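Local atomic coordinates of glutathione S-transferase (Burkholderia xenovorans, PDB entry 2DSA), a protein that binds glutathione and reductively dechlorinates polychlorinated biphenyl metabolites, and probably has the general glutathione transferase activity of its family. Residues 105-108 and 109-112; 125-128 and 129-132; 149-152 and 153-157; 158-161 and 162-166; 178-181 and 182-186. All blocks are in the same frame, centred on the assembly; numbering follows the deposited sequence.

Interaction 1 (105-108 and 109-112). With HPX ((2Z,4E)-2-hydroxy-6-oxo-6-phenylhexa-2,4-dienoic acid), chain F; GSH (glutathione), chain E.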
# COMPACT_ATOMS: atom_id res chain seq x y z
N LEU A 105 -6.12 5.49 3.97
CA LEU A 105 -6.63 5.69 5.32
C LEU A 105 -5.50 5.97 6.31
O LEU A 105 -5.37 7.07 6.83
CB LEU A 105 -7.50 4.52 5.78
CG LEU A 105 -8.85 4.26 5.10
CD1 LEU A 105 -9.53 3.05 5.74
CD2 LEU A 105 -9.78 5.50 5.16
N HIS A 106 -4.65 4.95 6.51
CA HIS A 106 -3.52 5.00 7.45
C HIS A 106 -2.66 6.24 7.22
O HIS A 106 -2.39 6.98 8.15
CB HIS A 106 -2.70 3.70 7.31
CG HIS A 106 -1.46 3.63 8.15
ND1 HIS A 106 -0.81 2.44 8.40
CD2 HIS A 106 -0.73 4.59 8.77
CE1 HIS A 106 0.25 2.66 9.15
NE2 HIS A 106 0.32 3.96 9.40
N LYS A 107 -2.23 6.46 5.98
CA LYS A 107 -1.32 7.56 5.67
C LYS A 107 -1.92 8.96 5.85
O LYS A 107 -1.17 9.94 5.95
CB LYS A 107 -0.74 7.40 4.26
CG LYS A 107 0.40 6.40 4.20
CD LYS A 107 1.63 6.92 4.91
CE LYS A 107 2.35 5.82 5.66
NZ LYS A 107 3.64 6.32 6.21
N SER A 108 -3.26 9.03 5.88
CA SER A 108 -3.98 10.27 6.14
C SER A 108 -4.17 10.52 7.63
O SER A 108 -4.27 11.66 8.06
CB SER A 108 -5.32 10.29 5.40
OG SER A 108 -5.12 10.51 4.01
N PHE A 109 -4.18 9.46 8.44
CA PHE A 109 -4.15 9.62 9.89
C PHE A 109 -2.81 10.18 10.36
O PHE A 109 -2.77 10.92 11.33
CB PHE A 109 -4.43 8.31 10.62
CG PHE A 109 -5.88 8.03 10.86
CD1 PHE A 109 -6.48 8.33 12.07
CD2 PHE A 109 -6.66 7.42 9.87
CE1 PHE A 109 -7.81 8.06 12.30
CE2 PHE A 109 -8.00 7.14 10.08
CZ PHE A 109 -8.59 7.46 11.30
N SER A 110 -1.73 9.81 9.67
CA SER A 110 -0.34 10.13 10.08
C SER A 110 -0.04 11.58 10.48
O SER A 110 0.55 11.80 11.53
CB SER A 110 0.67 9.67 9.02
OG SER A 110 0.67 8.25 8.89
N PRO A 111 -0.43 12.57 9.63
CA PRO A 111 -0.22 13.99 9.97
C PRO A 111 -1.02 14.45 11.20
O PRO A 111 -0.56 15.34 11.91
CB PRO A 111 -0.70 14.72 8.72
CG PRO A 111 -0.66 13.69 7.62
CD PRO A 111 -1.05 12.43 8.30
N LEU A 112 -2.17 13.84 11.44
CA LEU A 112 -2.98 14.14 12.63
C LEU A 112 -2.28 13.80 13.96
O LEU A 112 -2.54 14.45 14.97
CB LEU A 112 -4.36 13.47 12.56
CG LEU A 112 -5.26 13.82 11.38
CD1 LEU A 112 -6.61 13.13 11.48
CD2 LEU A 112 -5.44 15.33 11.23
CB3 HPX F . -1.99 4.74 20.26
CB4 HPX F . -3.22 5.29 19.90
CB5 HPX F . -3.40 5.85 18.63
CB6 HPX F . -2.34 5.86 17.73
CB1 HPX F . -1.11 5.31 18.09
CB2 HPX F . -0.94 4.76 19.35
CA6 HPX F . 0.04 5.33 17.12
OA4 HPX F . 1.18 5.25 17.56
CA5 HPX F . -0.17 5.45 15.67
CA4 HPX F . 0.66 6.24 15.00
CA3 HPX F . 0.55 6.42 13.54
CA2 HPX F . 1.55 6.94 12.83
OA3 HPX F . 2.69 7.36 13.36
CA1 HPX F . 1.39 7.07 11.40
OA2 HPX F . 2.39 7.35 10.71
OA1 HPX F . 0.26 6.89 10.92
N1 GSH E . 4.52 2.10 5.13
CA1 GSH E . 4.55 1.61 6.52
C1 GSH E . 3.68 0.40 6.68
O11 GSH E . 2.59 0.31 6.06
O12 GSH E . 4.03 -0.54 7.45
CB1 GSH E . 4.06 2.65 7.53
CG1 GSH E . 4.31 2.16 8.96
CD1 GSH E . 4.11 3.29 9.93
OE1 GSH E . 3.70 4.51 9.41
N2 GSH E . 4.32 3.07 11.23
CA2 GSH E . 4.21 4.08 12.27
C2 GSH E . 5.53 4.37 12.91
O2 GSH E . 6.37 3.33 13.31
CB2 GSH E . 3.25 3.65 13.38
SG2 GSH E . 1.58 3.45 12.72
N3 GSH E . 5.86 5.63 13.07
CA3 GSH E . 6.83 6.28 12.19
C3 GSH E . 8.02 6.63 13.01
O31 GSH E . 8.05 6.20 14.19
O32 GSH E . 8.95 7.33 12.55
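Phe109 overlaps the carbonyl of Leu105, one helical turn back. The oxygen lies in the plane of the ring, at its edge, with CD2 of Phe109 3.3 Å from O of Leu105. Two backbone donors grip this same oxygen, N of Ser108 and N of Phe109. The ring is buried, and Leu129 and Val161 pack on it from two other helices. Further along, N of Ser110 bonds O of His106 at 3.3 Å. Pro111 has no N-H to offer the next carbonyl, so its CD fills the position instead, 3.4 Å from O of Lys107.

Three polar side chains, His106, Lys107 and Ser110, reach the ligands. OG of Ser110 comes to the edge of the imidazole, 3.9 Å from CD2 of His106. Its torsion sets OG beside its own backbone N (chi1 -65°), where it meets the carboxylate of HPX. OG of Ser110 is 2.7 Å from OA2 of HPX and 2.5 Å from OA1, the latter very short. OA1 also lies at the ring edge, 3.3 Å from CD2 of His106. A hydrogen bond between ND1 of His106 and OH of Tyr157 probably helps fix the rotation of the ring. Lys107 bends over glutathione, with NZ 3.7 Å from OE1 of GSH. Its main partner is Glu104 of the second subunit, in a salt bridge with NZ. This end of helix 89-109 is the wall where the glutathione site and the hydrophobic substrate site of a glutathione transferase meet.

Interaction 2 (125-128 and 129-132)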
# COMPACT_ATOMS: atom_id res chain seq x y z
N VAL A 125 -6.42 16.58 5.21
CA VAL A 125 -6.40 15.17 5.54
C VAL A 125 -7.72 14.71 6.18
O VAL A 125 -8.22 13.63 5.86
CB VAL A 125 -5.14 14.85 6.40
CG1 VAL A 125 -5.49 14.22 7.73
CG2 VAL A 125 -4.15 14.03 5.60
N ARG A 126 -8.29 15.54 7.06
CA ARG A 126 -9.59 15.24 7.67
C ARG A 126 -10.70 15.17 6.63
O ARG A 126 -11.65 14.40 6.78
CB ARG A 126 -9.93 16.26 8.77
CG ARG A 126 -9.24 15.97 10.09
CD ARG A 126 -9.54 17.03 11.15
NE ARG A 126 -8.71 16.84 12.34
CZ ARG A 126 -9.05 16.09 13.39
NH1 ARG A 126 -10.22 15.45 13.42
NH2 ARG A 126 -8.22 15.99 14.42
N GLN A 127 -10.57 15.97 5.58
CA GLN A 127 -11.53 16.01 4.48
C GLN A 127 -11.41 14.79 3.58
O GLN A 127 -12.43 14.21 3.16
CB GLN A 127 -11.34 17.30 3.67
CG GLN A 127 -12.65 17.95 3.21
CD GLN A 127 -13.69 18.04 4.33
OE1 GLN A 127 -14.80 17.50 4.20
NE2 GLN A 127 -13.34 18.70 5.44
N SER A 128 -10.15 14.42 3.28
CA SER A 128 -9.83 13.19 2.53
C SER A 128 -10.43 11.99 3.24
O SER A 128 -11.08 11.15 2.62
CB SER A 128 -8.32 12.99 2.39
OG SER A 128 -7.69 14.11 1.78
N LEU A 129 -10.21 11.93 4.55
CA LEU A 129 -10.72 10.84 5.39
C LEU A 129 -12.24 10.77 5.44
O LEU A 129 -12.81 9.68 5.41
CB LEU A 129 -10.15 10.93 6.81
CG LEU A 129 -8.75 10.36 7.00
CD1 LEU A 129 -8.22 10.75 8.36
CD2 LEU A 129 -8.75 8.83 6.81
N ASN A 130 -12.89 11.93 5.55
CA ASN A 130 -14.34 11.99 5.53
C ASN A 130 -14.90 11.28 4.30
O ASN A 130 -15.88 10.54 4.40
CB ASN A 130 -14.82 13.45 5.55
CG ASN A 130 -16.32 13.57 5.67
OD1 ASN A 130 -17.04 13.71 4.66
ND2 ASN A 130 -16.82 13.51 6.91
N THR A 131 -14.26 11.51 3.15
CA THR A 131 -14.71 10.91 1.88
C THR A 131 -14.41 9.42 1.86
O THR A 131 -15.27 8.60 1.54
CB THR A 131 -14.01 11.57 0.68
OG1 THR A 131 -14.21 12.99 0.72
CG2 THR A 131 -14.57 11.03 -0.63
N ARG A 132 -13.16 9.09 2.20
CA ARG A 132 -12.64 7.75 2.12
C ARG A 132 -13.37 6.82 3.10
O ARG A 132 -13.81 5.73 2.71
CB ARG A 132 -11.12 7.79 2.32
CG ARG A 132 -10.30 7.14 1.20
CD ARG A 132 -9.78 8.07 0.10
NE ARG A 132 -10.75 8.19 -0.98
CZ ARG A 132 -10.55 8.81 -2.15
NH1 ARG A 132 -9.37 9.32 -2.48
NH2 ARG A 132 -11.55 8.88 -3.00
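Val125 and Leu129 are one turn apart on helix 119-139, in the all-helical C-terminal domain of the glutathione transferase fold. Their main-chain bond, from N of Leu129 to O of Val125, is 2.9 Å long. The same i to i+4 pattern links Asn130 to Arg126, Thr131 to Gln127 and Arg132 to Ser128.

Apolar contact is slight. CG1 of Val125 comes to 4.5 Å from CD1 of Leu129. Both side chains pack on Ser108 of helix 89-109, and Leu129 also reaches Phe109, so this stripe forms the buried side of the helix.

The polar ends find partners outside the two segments. Arg126 stretches out to bond O of Val168. Arg132, its chain bent at chi2 and chi3, packs on Tyr51 of the second subunit and makes a weak hydrogen bond to O of Ala49 there, placing this helix near the dimer interface. OG of Ser128 turns back to O of Ala124.

Thr131 adds a side-chain bond to the helical one. With OG1 set beside its own backbone N (chi1 -54°), the hydroxyl lies against the carbonyl of Gln127. O of Gln127 thus takes two donors from opposite faces of its plane, N and OG1 of Thr131, each at 3.3 Å.

Interaction 3 (149-152 and 153-157)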
# COMPACT_ATOMS: atom_id res chain seq x y z
N ASP A 149 -18.66 -12.32 3.81
CA ASP A 149 -19.02 -13.01 5.06
C ASP A 149 -17.81 -13.50 5.84
O ASP A 149 -17.93 -13.85 7.02
CB ASP A 149 -19.99 -14.16 4.79
CG ASP A 149 -21.32 -13.68 4.21
OD1 ASP A 149 -22.03 -12.92 4.92
OD2 ASP A 149 -21.63 -14.05 3.05
N GLN A 150 -16.65 -13.54 5.19
CA GLN A 150 -15.45 -14.05 5.83
C GLN A 150 -14.53 -12.92 6.32
O GLN A 150 -14.11 -12.07 5.53
CB GLN A 150 -14.67 -14.98 4.89
CG GLN A 150 -13.49 -15.71 5.56
CD GLN A 150 -13.91 -16.92 6.38
OE1 GLN A 150 -14.67 -17.77 5.90
NE2 GLN A 150 -13.43 -17.01 7.63
N LEU A 151 -14.21 -12.95 7.61
CA LEU A 151 -13.17 -12.08 8.15
C LEU A 151 -11.81 -12.37 7.51
O LEU A 151 -11.39 -13.53 7.40
CB LEU A 151 -13.09 -12.18 9.68
CG LEU A 151 -12.01 -11.29 10.30
CD1 LEU A 151 -12.57 -10.39 11.39
CD2 LEU A 151 -10.83 -12.11 10.82
N SER A 152 -11.12 -11.31 7.11
CA SER A 152 -9.77 -11.43 6.60
C SER A 152 -8.79 -10.47 7.32
O SER A 152 -9.20 -9.65 8.15
CB SER A 152 -9.77 -11.18 5.09
OG SER A 152 -9.92 -9.80 4.82
N VAL A 153 -7.50 -10.58 7.00
CA VAL A 153 -6.51 -9.63 7.51
C VAL A 153 -6.78 -8.14 7.10
O VAL A 153 -6.26 -7.23 7.73
CB VAL A 153 -5.04 -10.07 7.18
CG1 VAL A 153 -4.64 -11.33 7.95
CG2 VAL A 153 -4.84 -10.31 5.68
N ALA A 154 -7.58 -7.91 6.06
CA ALA A 154 -7.98 -6.54 5.67
C ALA A 154 -8.88 -5.90 6.71
O ALA A 154 -8.76 -4.72 7.00
CB ALA A 154 -8.67 -6.54 4.31
N ASP A 155 -9.78 -6.69 7.28
CA ASP A 155 -10.68 -6.27 8.34
C ASP A 155 -9.92 -5.95 9.62
O ASP A 155 -10.29 -5.01 10.34
CB ASP A 155 -11.71 -7.35 8.62
CG ASP A 155 -12.59 -7.64 7.42
OD1 ASP A 155 -12.55 -8.79 6.92
OD2 ASP A 155 -13.30 -6.71 6.98
N ILE A 156 -8.89 -6.73 9.89
CA ILE A 156 -8.03 -6.51 11.06
C ILE A 156 -7.27 -5.19 10.90
O ILE A 156 -7.22 -4.40 11.83
CB ILE A 156 -7.04 -7.69 11.28
CG1 ILE A 156 -7.81 -8.96 11.65
CG2 ILE A 156 -6.04 -7.36 12.35
CD1 ILE A 156 -7.03 -10.26 11.43
N TYR A 157 -6.71 -4.97 9.72
CA TYR A 157 -6.00 -3.73 9.46
C TYR A 157 -6.98 -2.55 9.60
O TYR A 157 -6.68 -1.59 10.30
CB TYR A 157 -5.35 -3.79 8.07
CG TYR A 157 -4.36 -2.69 7.75
CD1 TYR A 157 -3.82 -1.88 8.75
CD2 TYR A 157 -3.93 -2.49 6.44
CE1 TYR A 157 -2.91 -0.89 8.45
CE2 TYR A 157 -3.01 -1.50 6.13
CZ TYR A 157 -2.51 -0.70 7.14
OH TYR A 157 -1.61 0.28 6.85
O HOH W 1 -13.02 -9.74 4.61
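The carboxylate of Asp155 is the flat group here, and its OD1 meets N of Ser152 at 2.9 Å. OD1 uses its anti lone pair, the one away from the other oxygen, and the N-H points at it almost straight (168°). The second oxygen, OD2, is hydrogen-bonded to N of Leu146, so both carboxylate oxygens are held and the group cannot easily rotate.

This is a capping box at the start of helix 153-163. Ser152 is the N-cap. Its OG sits between its own backbone N and carbonyl carbon (chi1 75°), which turns it back over the helix start. There OG accepts from N of Ala154 at 3.3 Å. Asp155 returns the bond to the N of the cap residue. Its negative charge, close to the helix start, probably also suits the helix dipole. O of Ser152 begins the helical pattern only loosely, with weak bonds from N of Asp155 and N of Ile156.

Water joins the box to the loop. One molecule donates to O of Gln150 and to OD1 of Asp155. It accepts from OG of Ser152 at 3.1 Å.

Such a box at this helix is a well-known feature of glutathione transferases. It comes with a hydrophobic staple, in which the residue before the cap reaches the residue after Asp155. The helix start is packed against helices 12-21 and 66-76, so the cap lies where the two domains join. The staple closes where CD2 of Leu151 meets CD1 of Ile156 at 4.3 Å.

Interaction 4 (158-161 and 162-166). With HPX ((2Z,4E)-2-hydroxy-6-oxo-6-phenylhexa-2,4-dienoic acid), chain F.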
# COMPACT_ATOMS: atom_id res chain seq x y z
N LEU A 158 -8.14 -2.64 8.95
CA LEU A 158 -9.16 -1.58 9.04
C LEU A 158 -9.55 -1.27 10.49
O LEU A 158 -9.58 -0.10 10.90
CB LEU A 158 -10.40 -1.92 8.21
CG LEU A 158 -11.56 -0.90 8.23
CD1 LEU A 158 -11.13 0.49 7.73
CD2 LEU A 158 -12.71 -1.43 7.39
N PHE A 159 -9.83 -2.31 11.25
CA PHE A 159 -10.19 -2.17 12.66
C PHE A 159 -9.16 -1.37 13.47
O PHE A 159 -9.52 -0.56 14.33
CB PHE A 159 -10.39 -3.56 13.28
CG PHE A 159 -10.56 -3.54 14.76
CD1 PHE A 159 -11.83 -3.39 15.33
CD2 PHE A 159 -9.45 -3.67 15.61
CE1 PHE A 159 -11.98 -3.36 16.70
CE2 PHE A 159 -9.60 -3.65 16.99
CZ PHE A 159 -10.86 -3.50 17.53
N VAL A 160 -7.88 -1.58 13.18
CA VAL A 160 -6.81 -0.91 13.92
C VAL A 160 -6.74 0.59 13.59
O VAL A 160 -6.66 1.43 14.50
CB VAL A 160 -5.45 -1.60 13.70
CG1 VAL A 160 -4.28 -0.73 14.21
CG2 VAL A 160 -5.44 -2.99 14.38
N VAL A 161 -6.76 0.91 12.30
CA VAL A 161 -6.80 2.28 11.82
C VAL A 161 -8.06 2.99 12.36
O VAL A 161 -7.96 4.09 12.87
CB VAL A 161 -6.71 2.37 10.26
CG1 VAL A 161 -6.92 3.81 9.76
CG2 VAL A 161 -5.35 1.83 9.76
N LEU A 162 -9.22 2.36 12.27
CA LEU A 162 -10.44 2.95 12.85
C LEU A 162 -10.32 3.28 14.34
O LEU A 162 -10.85 4.30 14.80
CB LEU A 162 -11.68 2.10 12.58
CG LEU A 162 -12.19 2.01 11.14
CD1 LEU A 162 -13.42 1.09 11.08
CD2 LEU A 162 -12.48 3.38 10.52
N GLY A 163 -9.62 2.42 15.08
CA GLY A 163 -9.38 2.61 16.50
C GLY A 163 -8.63 3.89 16.83
O GLY A 163 -8.70 4.39 17.95
N TRP A 164 -7.92 4.44 15.86
CA TRP A 164 -7.17 5.67 16.08
C TRP A 164 -8.03 6.92 16.18
O TRP A 164 -7.57 7.96 16.64
CB TRP A 164 -6.17 5.88 14.95
CG TRP A 164 -5.08 4.88 14.91
CD1 TRP A 164 -4.69 4.04 15.91
CD2 TRP A 164 -4.20 4.64 13.81
NE1 TRP A 164 -3.64 3.27 15.50
CE2 TRP A 164 -3.31 3.62 14.21
CE3 TRP A 164 -4.08 5.18 12.52
CZ2 TRP A 164 -2.31 3.12 13.36
CZ3 TRP A 164 -3.09 4.69 11.67
CH2 TRP A 164 -2.21 3.66 12.10
N SER A 165 -9.28 6.81 15.74
CA SER A 165 -10.16 7.96 15.58
C SER A 165 -10.48 8.68 16.89
O SER A 165 -10.56 9.90 16.92
CB SER A 165 -11.43 7.56 14.84
OG SER A 165 -12.07 6.55 15.58
N ALA A 166 -10.65 7.91 17.97
CA ALA A 166 -10.86 8.47 19.32
C ALA A 166 -9.70 9.36 19.76
O ALA A 166 -9.91 10.37 20.44
CB ALA A 166 -11.08 7.36 20.33
CB3 HPX F . -1.99 4.74 20.26
CB4 HPX F . -3.22 5.29 19.90
CB5 HPX F . -3.40 5.85 18.63
CB6 HPX F . -2.34 5.86 17.73
CB1 HPX F . -1.11 5.31 18.09
CB2 HPX F . -0.94 4.76 19.35
CA6 HPX F . 0.04 5.33 17.12
OA4 HPX F . 1.18 5.25 17.56
CA5 HPX F . -0.17 5.45 15.67
CA4 HPX F . 0.66 6.24 15.00
CA3 HPX F . 0.55 6.42 13.54
CA2 HPX F . 1.55 6.94 12.83
OA3 HPX F . 2.69 7.36 13.36
CA1 HPX F . 1.39 7.07 11.40
OA2 HPX F . 2.39 7.35 10.71
OA1 HPX F . 0.26 6.89 10.92
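Leu162, tied by its N-H to Leu158 one turn back, offers a carbonyl oxygen that Ser165 grips twice. OG of Ser165 reaches O of Leu162 at 2.7 Å, nearly in line with the C=O bond, and N of Ser165 bonds it as well. Leu158 to Leu162 lie on helix 153-163, the central helix of the C-terminal domain of the glutathione transferase fold; Trp164 and Ser165 follow in the chain. N of Leu162 and O of Leu158 are 2.8 Å apart, with the N-H almost straight at 172°. N of Trp164 instead bonds O of Val161, three residues back, at 3.0 Å. It comes from well above the carbonyl plane, as expected of a tighter, three-residue turn.

Leu158 and Leu162 cross obliquely, with CD1 of Leu158 3.9 Å from CG of Leu162. Both pack on Phe181 of the next helix.

Trp164 is a partition between the helix and the substrate pocket. Its torsion sets CG beside the backbone N (chi1 -67°), which folds the indole back over the preceding turn. CA of Val161 makes a CH-pi contact over one face, 4.2 Å from the centroid of the six-membered ring. NE1 is hydrogen-bonded to O of Gly8, which helps fix the rotation of the indole and ties it to the N-terminal domain. HPX lies over the opposite face, where its phenyl atom CB6 comes within 3.5 Å of CD1 of Trp164.

Interaction 5 (178-181 and 182-186)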
# COMPACT_ATOMS: atom_id res chain seq x y z
N LEU A 178 -19.58 1.45 10.28
CA LEU A 178 -18.20 1.36 10.76
C LEU A 178 -18.11 1.06 12.25
O LEU A 178 -17.25 0.29 12.69
CB LEU A 178 -17.40 2.63 10.43
CG LEU A 178 -17.22 2.98 8.94
CD1 LEU A 178 -16.38 4.23 8.78
CD2 LEU A 178 -16.60 1.81 8.17
N GLN A 179 -19.00 1.68 13.04
CA GLN A 179 -19.14 1.37 14.46
C GLN A 179 -19.65 -0.05 14.68
O GLN A 179 -19.21 -0.74 15.59
CB GLN A 179 -20.10 2.36 15.13
CG GLN A 179 -19.56 3.77 15.17
CD GLN A 179 -20.63 4.78 15.54
OE1 GLN A 179 -21.78 4.67 15.12
NE2 GLN A 179 -20.24 5.79 16.31
N ALA A 180 -20.58 -0.48 13.83
CA ALA A 180 -21.07 -1.85 13.83
C ALA A 180 -19.93 -2.82 13.54
O ALA A 180 -19.82 -3.87 14.18
CB ALA A 180 -22.19 -2.02 12.82
N PHE A 181 -19.09 -2.46 12.58
CA PHE A 181 -17.91 -3.25 12.22
C PHE A 181 -16.92 -3.34 13.38
O PHE A 181 -16.38 -4.41 13.65
CB PHE A 181 -17.25 -2.66 10.95
CG PHE A 181 -15.88 -3.22 10.65
CD1 PHE A 181 -15.74 -4.36 9.88
CD2 PHE A 181 -14.74 -2.56 11.11
CE1 PHE A 181 -14.47 -4.86 9.59
CE2 PHE A 181 -13.47 -3.05 10.83
CZ PHE A 181 -13.34 -4.20 10.07
N GLN A 182 -16.69 -2.22 14.07
CA GLN A 182 -15.80 -2.19 15.24
C GLN A 182 -16.22 -3.17 16.32
O GLN A 182 -15.37 -3.85 16.91
CB GLN A 182 -15.74 -0.79 15.83
CG GLN A 182 -14.92 0.16 15.01
CD GLN A 182 -14.87 1.54 15.61
OE1 GLN A 182 -13.79 2.08 15.85
NE2 GLN A 182 -16.04 2.11 15.87
N GLY A 183 -17.52 -3.24 16.58
CA GLY A 183 -18.06 -4.14 17.59
C GLY A 183 -18.02 -5.60 17.18
O GLY A 183 -17.87 -6.49 18.01
N ARG A 184 -18.16 -5.83 15.88
CA ARG A 184 -18.10 -7.15 15.27
C ARG A 184 -16.69 -7.75 15.39
O ARG A 184 -16.54 -8.92 15.74
CB ARG A 184 -18.50 -7.03 13.80
CG ARG A 184 -18.96 -8.32 13.16
CD ARG A 184 -20.02 -8.06 12.09
NE ARG A 184 -19.62 -6.98 11.19
CZ ARG A 184 -20.35 -5.91 10.91
NH1 ARG A 184 -21.57 -5.73 11.43
NH2 ARG A 184 -19.86 -5.01 10.08
N VAL A 185 -15.68 -6.93 15.10
CA VAL A 185 -14.28 -7.36 15.12
C VAL A 185 -13.67 -7.28 16.53
O VAL A 185 -12.98 -8.20 16.96
CB VAL A 185 -13.42 -6.55 14.11
CG1 VAL A 185 -11.96 -6.97 14.19
CG2 VAL A 185 -13.93 -6.75 12.71
N GLY A 186 -13.93 -6.17 17.22
CA GLY A 186 -13.38 -5.90 18.54
C GLY A 186 -13.79 -6.91 19.59
O GLY A 186 -13.14 -7.02 20.63
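Phe181 and Val185 make a one-turn side-chain contact along helix 176-186, on the side that faces helix 153-163. The two side chains lie alongside each other and point the same way. CG2 of Val185 stands over one face of the ring, 3.9 Å from its centroid and 22° off the normal, a CH-pi contact. With CG anti to the backbone N (chi1 168°), the Phe181 ring is placed where CG2 of Val185 can lie on it. The main chain follows the same line, with N of Val185 bonding O of Phe181 at 3.0 Å.

Arg184 comes to the ring differently. Its NH2 is at the ring edge, near the plane, and 3.6 Å from CB of Phe181. Ring and guanidinium planes stand 69° apart, so no stacked cation-pi pair forms. One guanidinium face instead lies over the main chain, on CA of Phe181 and O of Ala180. NH2 is hydrogen-bonded to O of Pro144, which holds the group across the helix surface.

In the helical C-terminal domain of the glutathione transferase fold, this helix packs beside helix 153-163. Phe181 inserts against Asp155 of that helix, and Val185 rests on Phe159. Leu178 turns to the other neighbour, Val136 and Ala137 of helix 119-139.

Two glutamines meet on another side of the helix. The amides of Gln179 and Gln182 are nearly parallel, and NE2 of Gln182 comes 4.0 Å from CG of Gln179. CG of Gln182 folds over the carbonyl of its helical partner, 3.3 Å from O of Leu178.

In the fold
The five contacts follow one another along the chain, all within the C-terminal domain. Interactions 3 and 4 share helix 153-163, which runs through the middle. Interaction 3 caps its start and interaction 4 ends at the substrate pocket, their centres about 14 Å apart. Interaction 1, at the end of helix 89-109, packs on interaction 4 through Phe109 and Val161, and both touch HPX. Interaction 2 flanks interaction 1 on the next helix, with centres about 10 Å apart. Interaction 5 packs on interactions 3 and 4. Interactions 1 and 3 lie about 20 Å apart by their centres but touch through one side-chain pair. Interactions 1 and 4 thus line the substrate pocket, while 2, 3 and 5 belong to the helical packing around it.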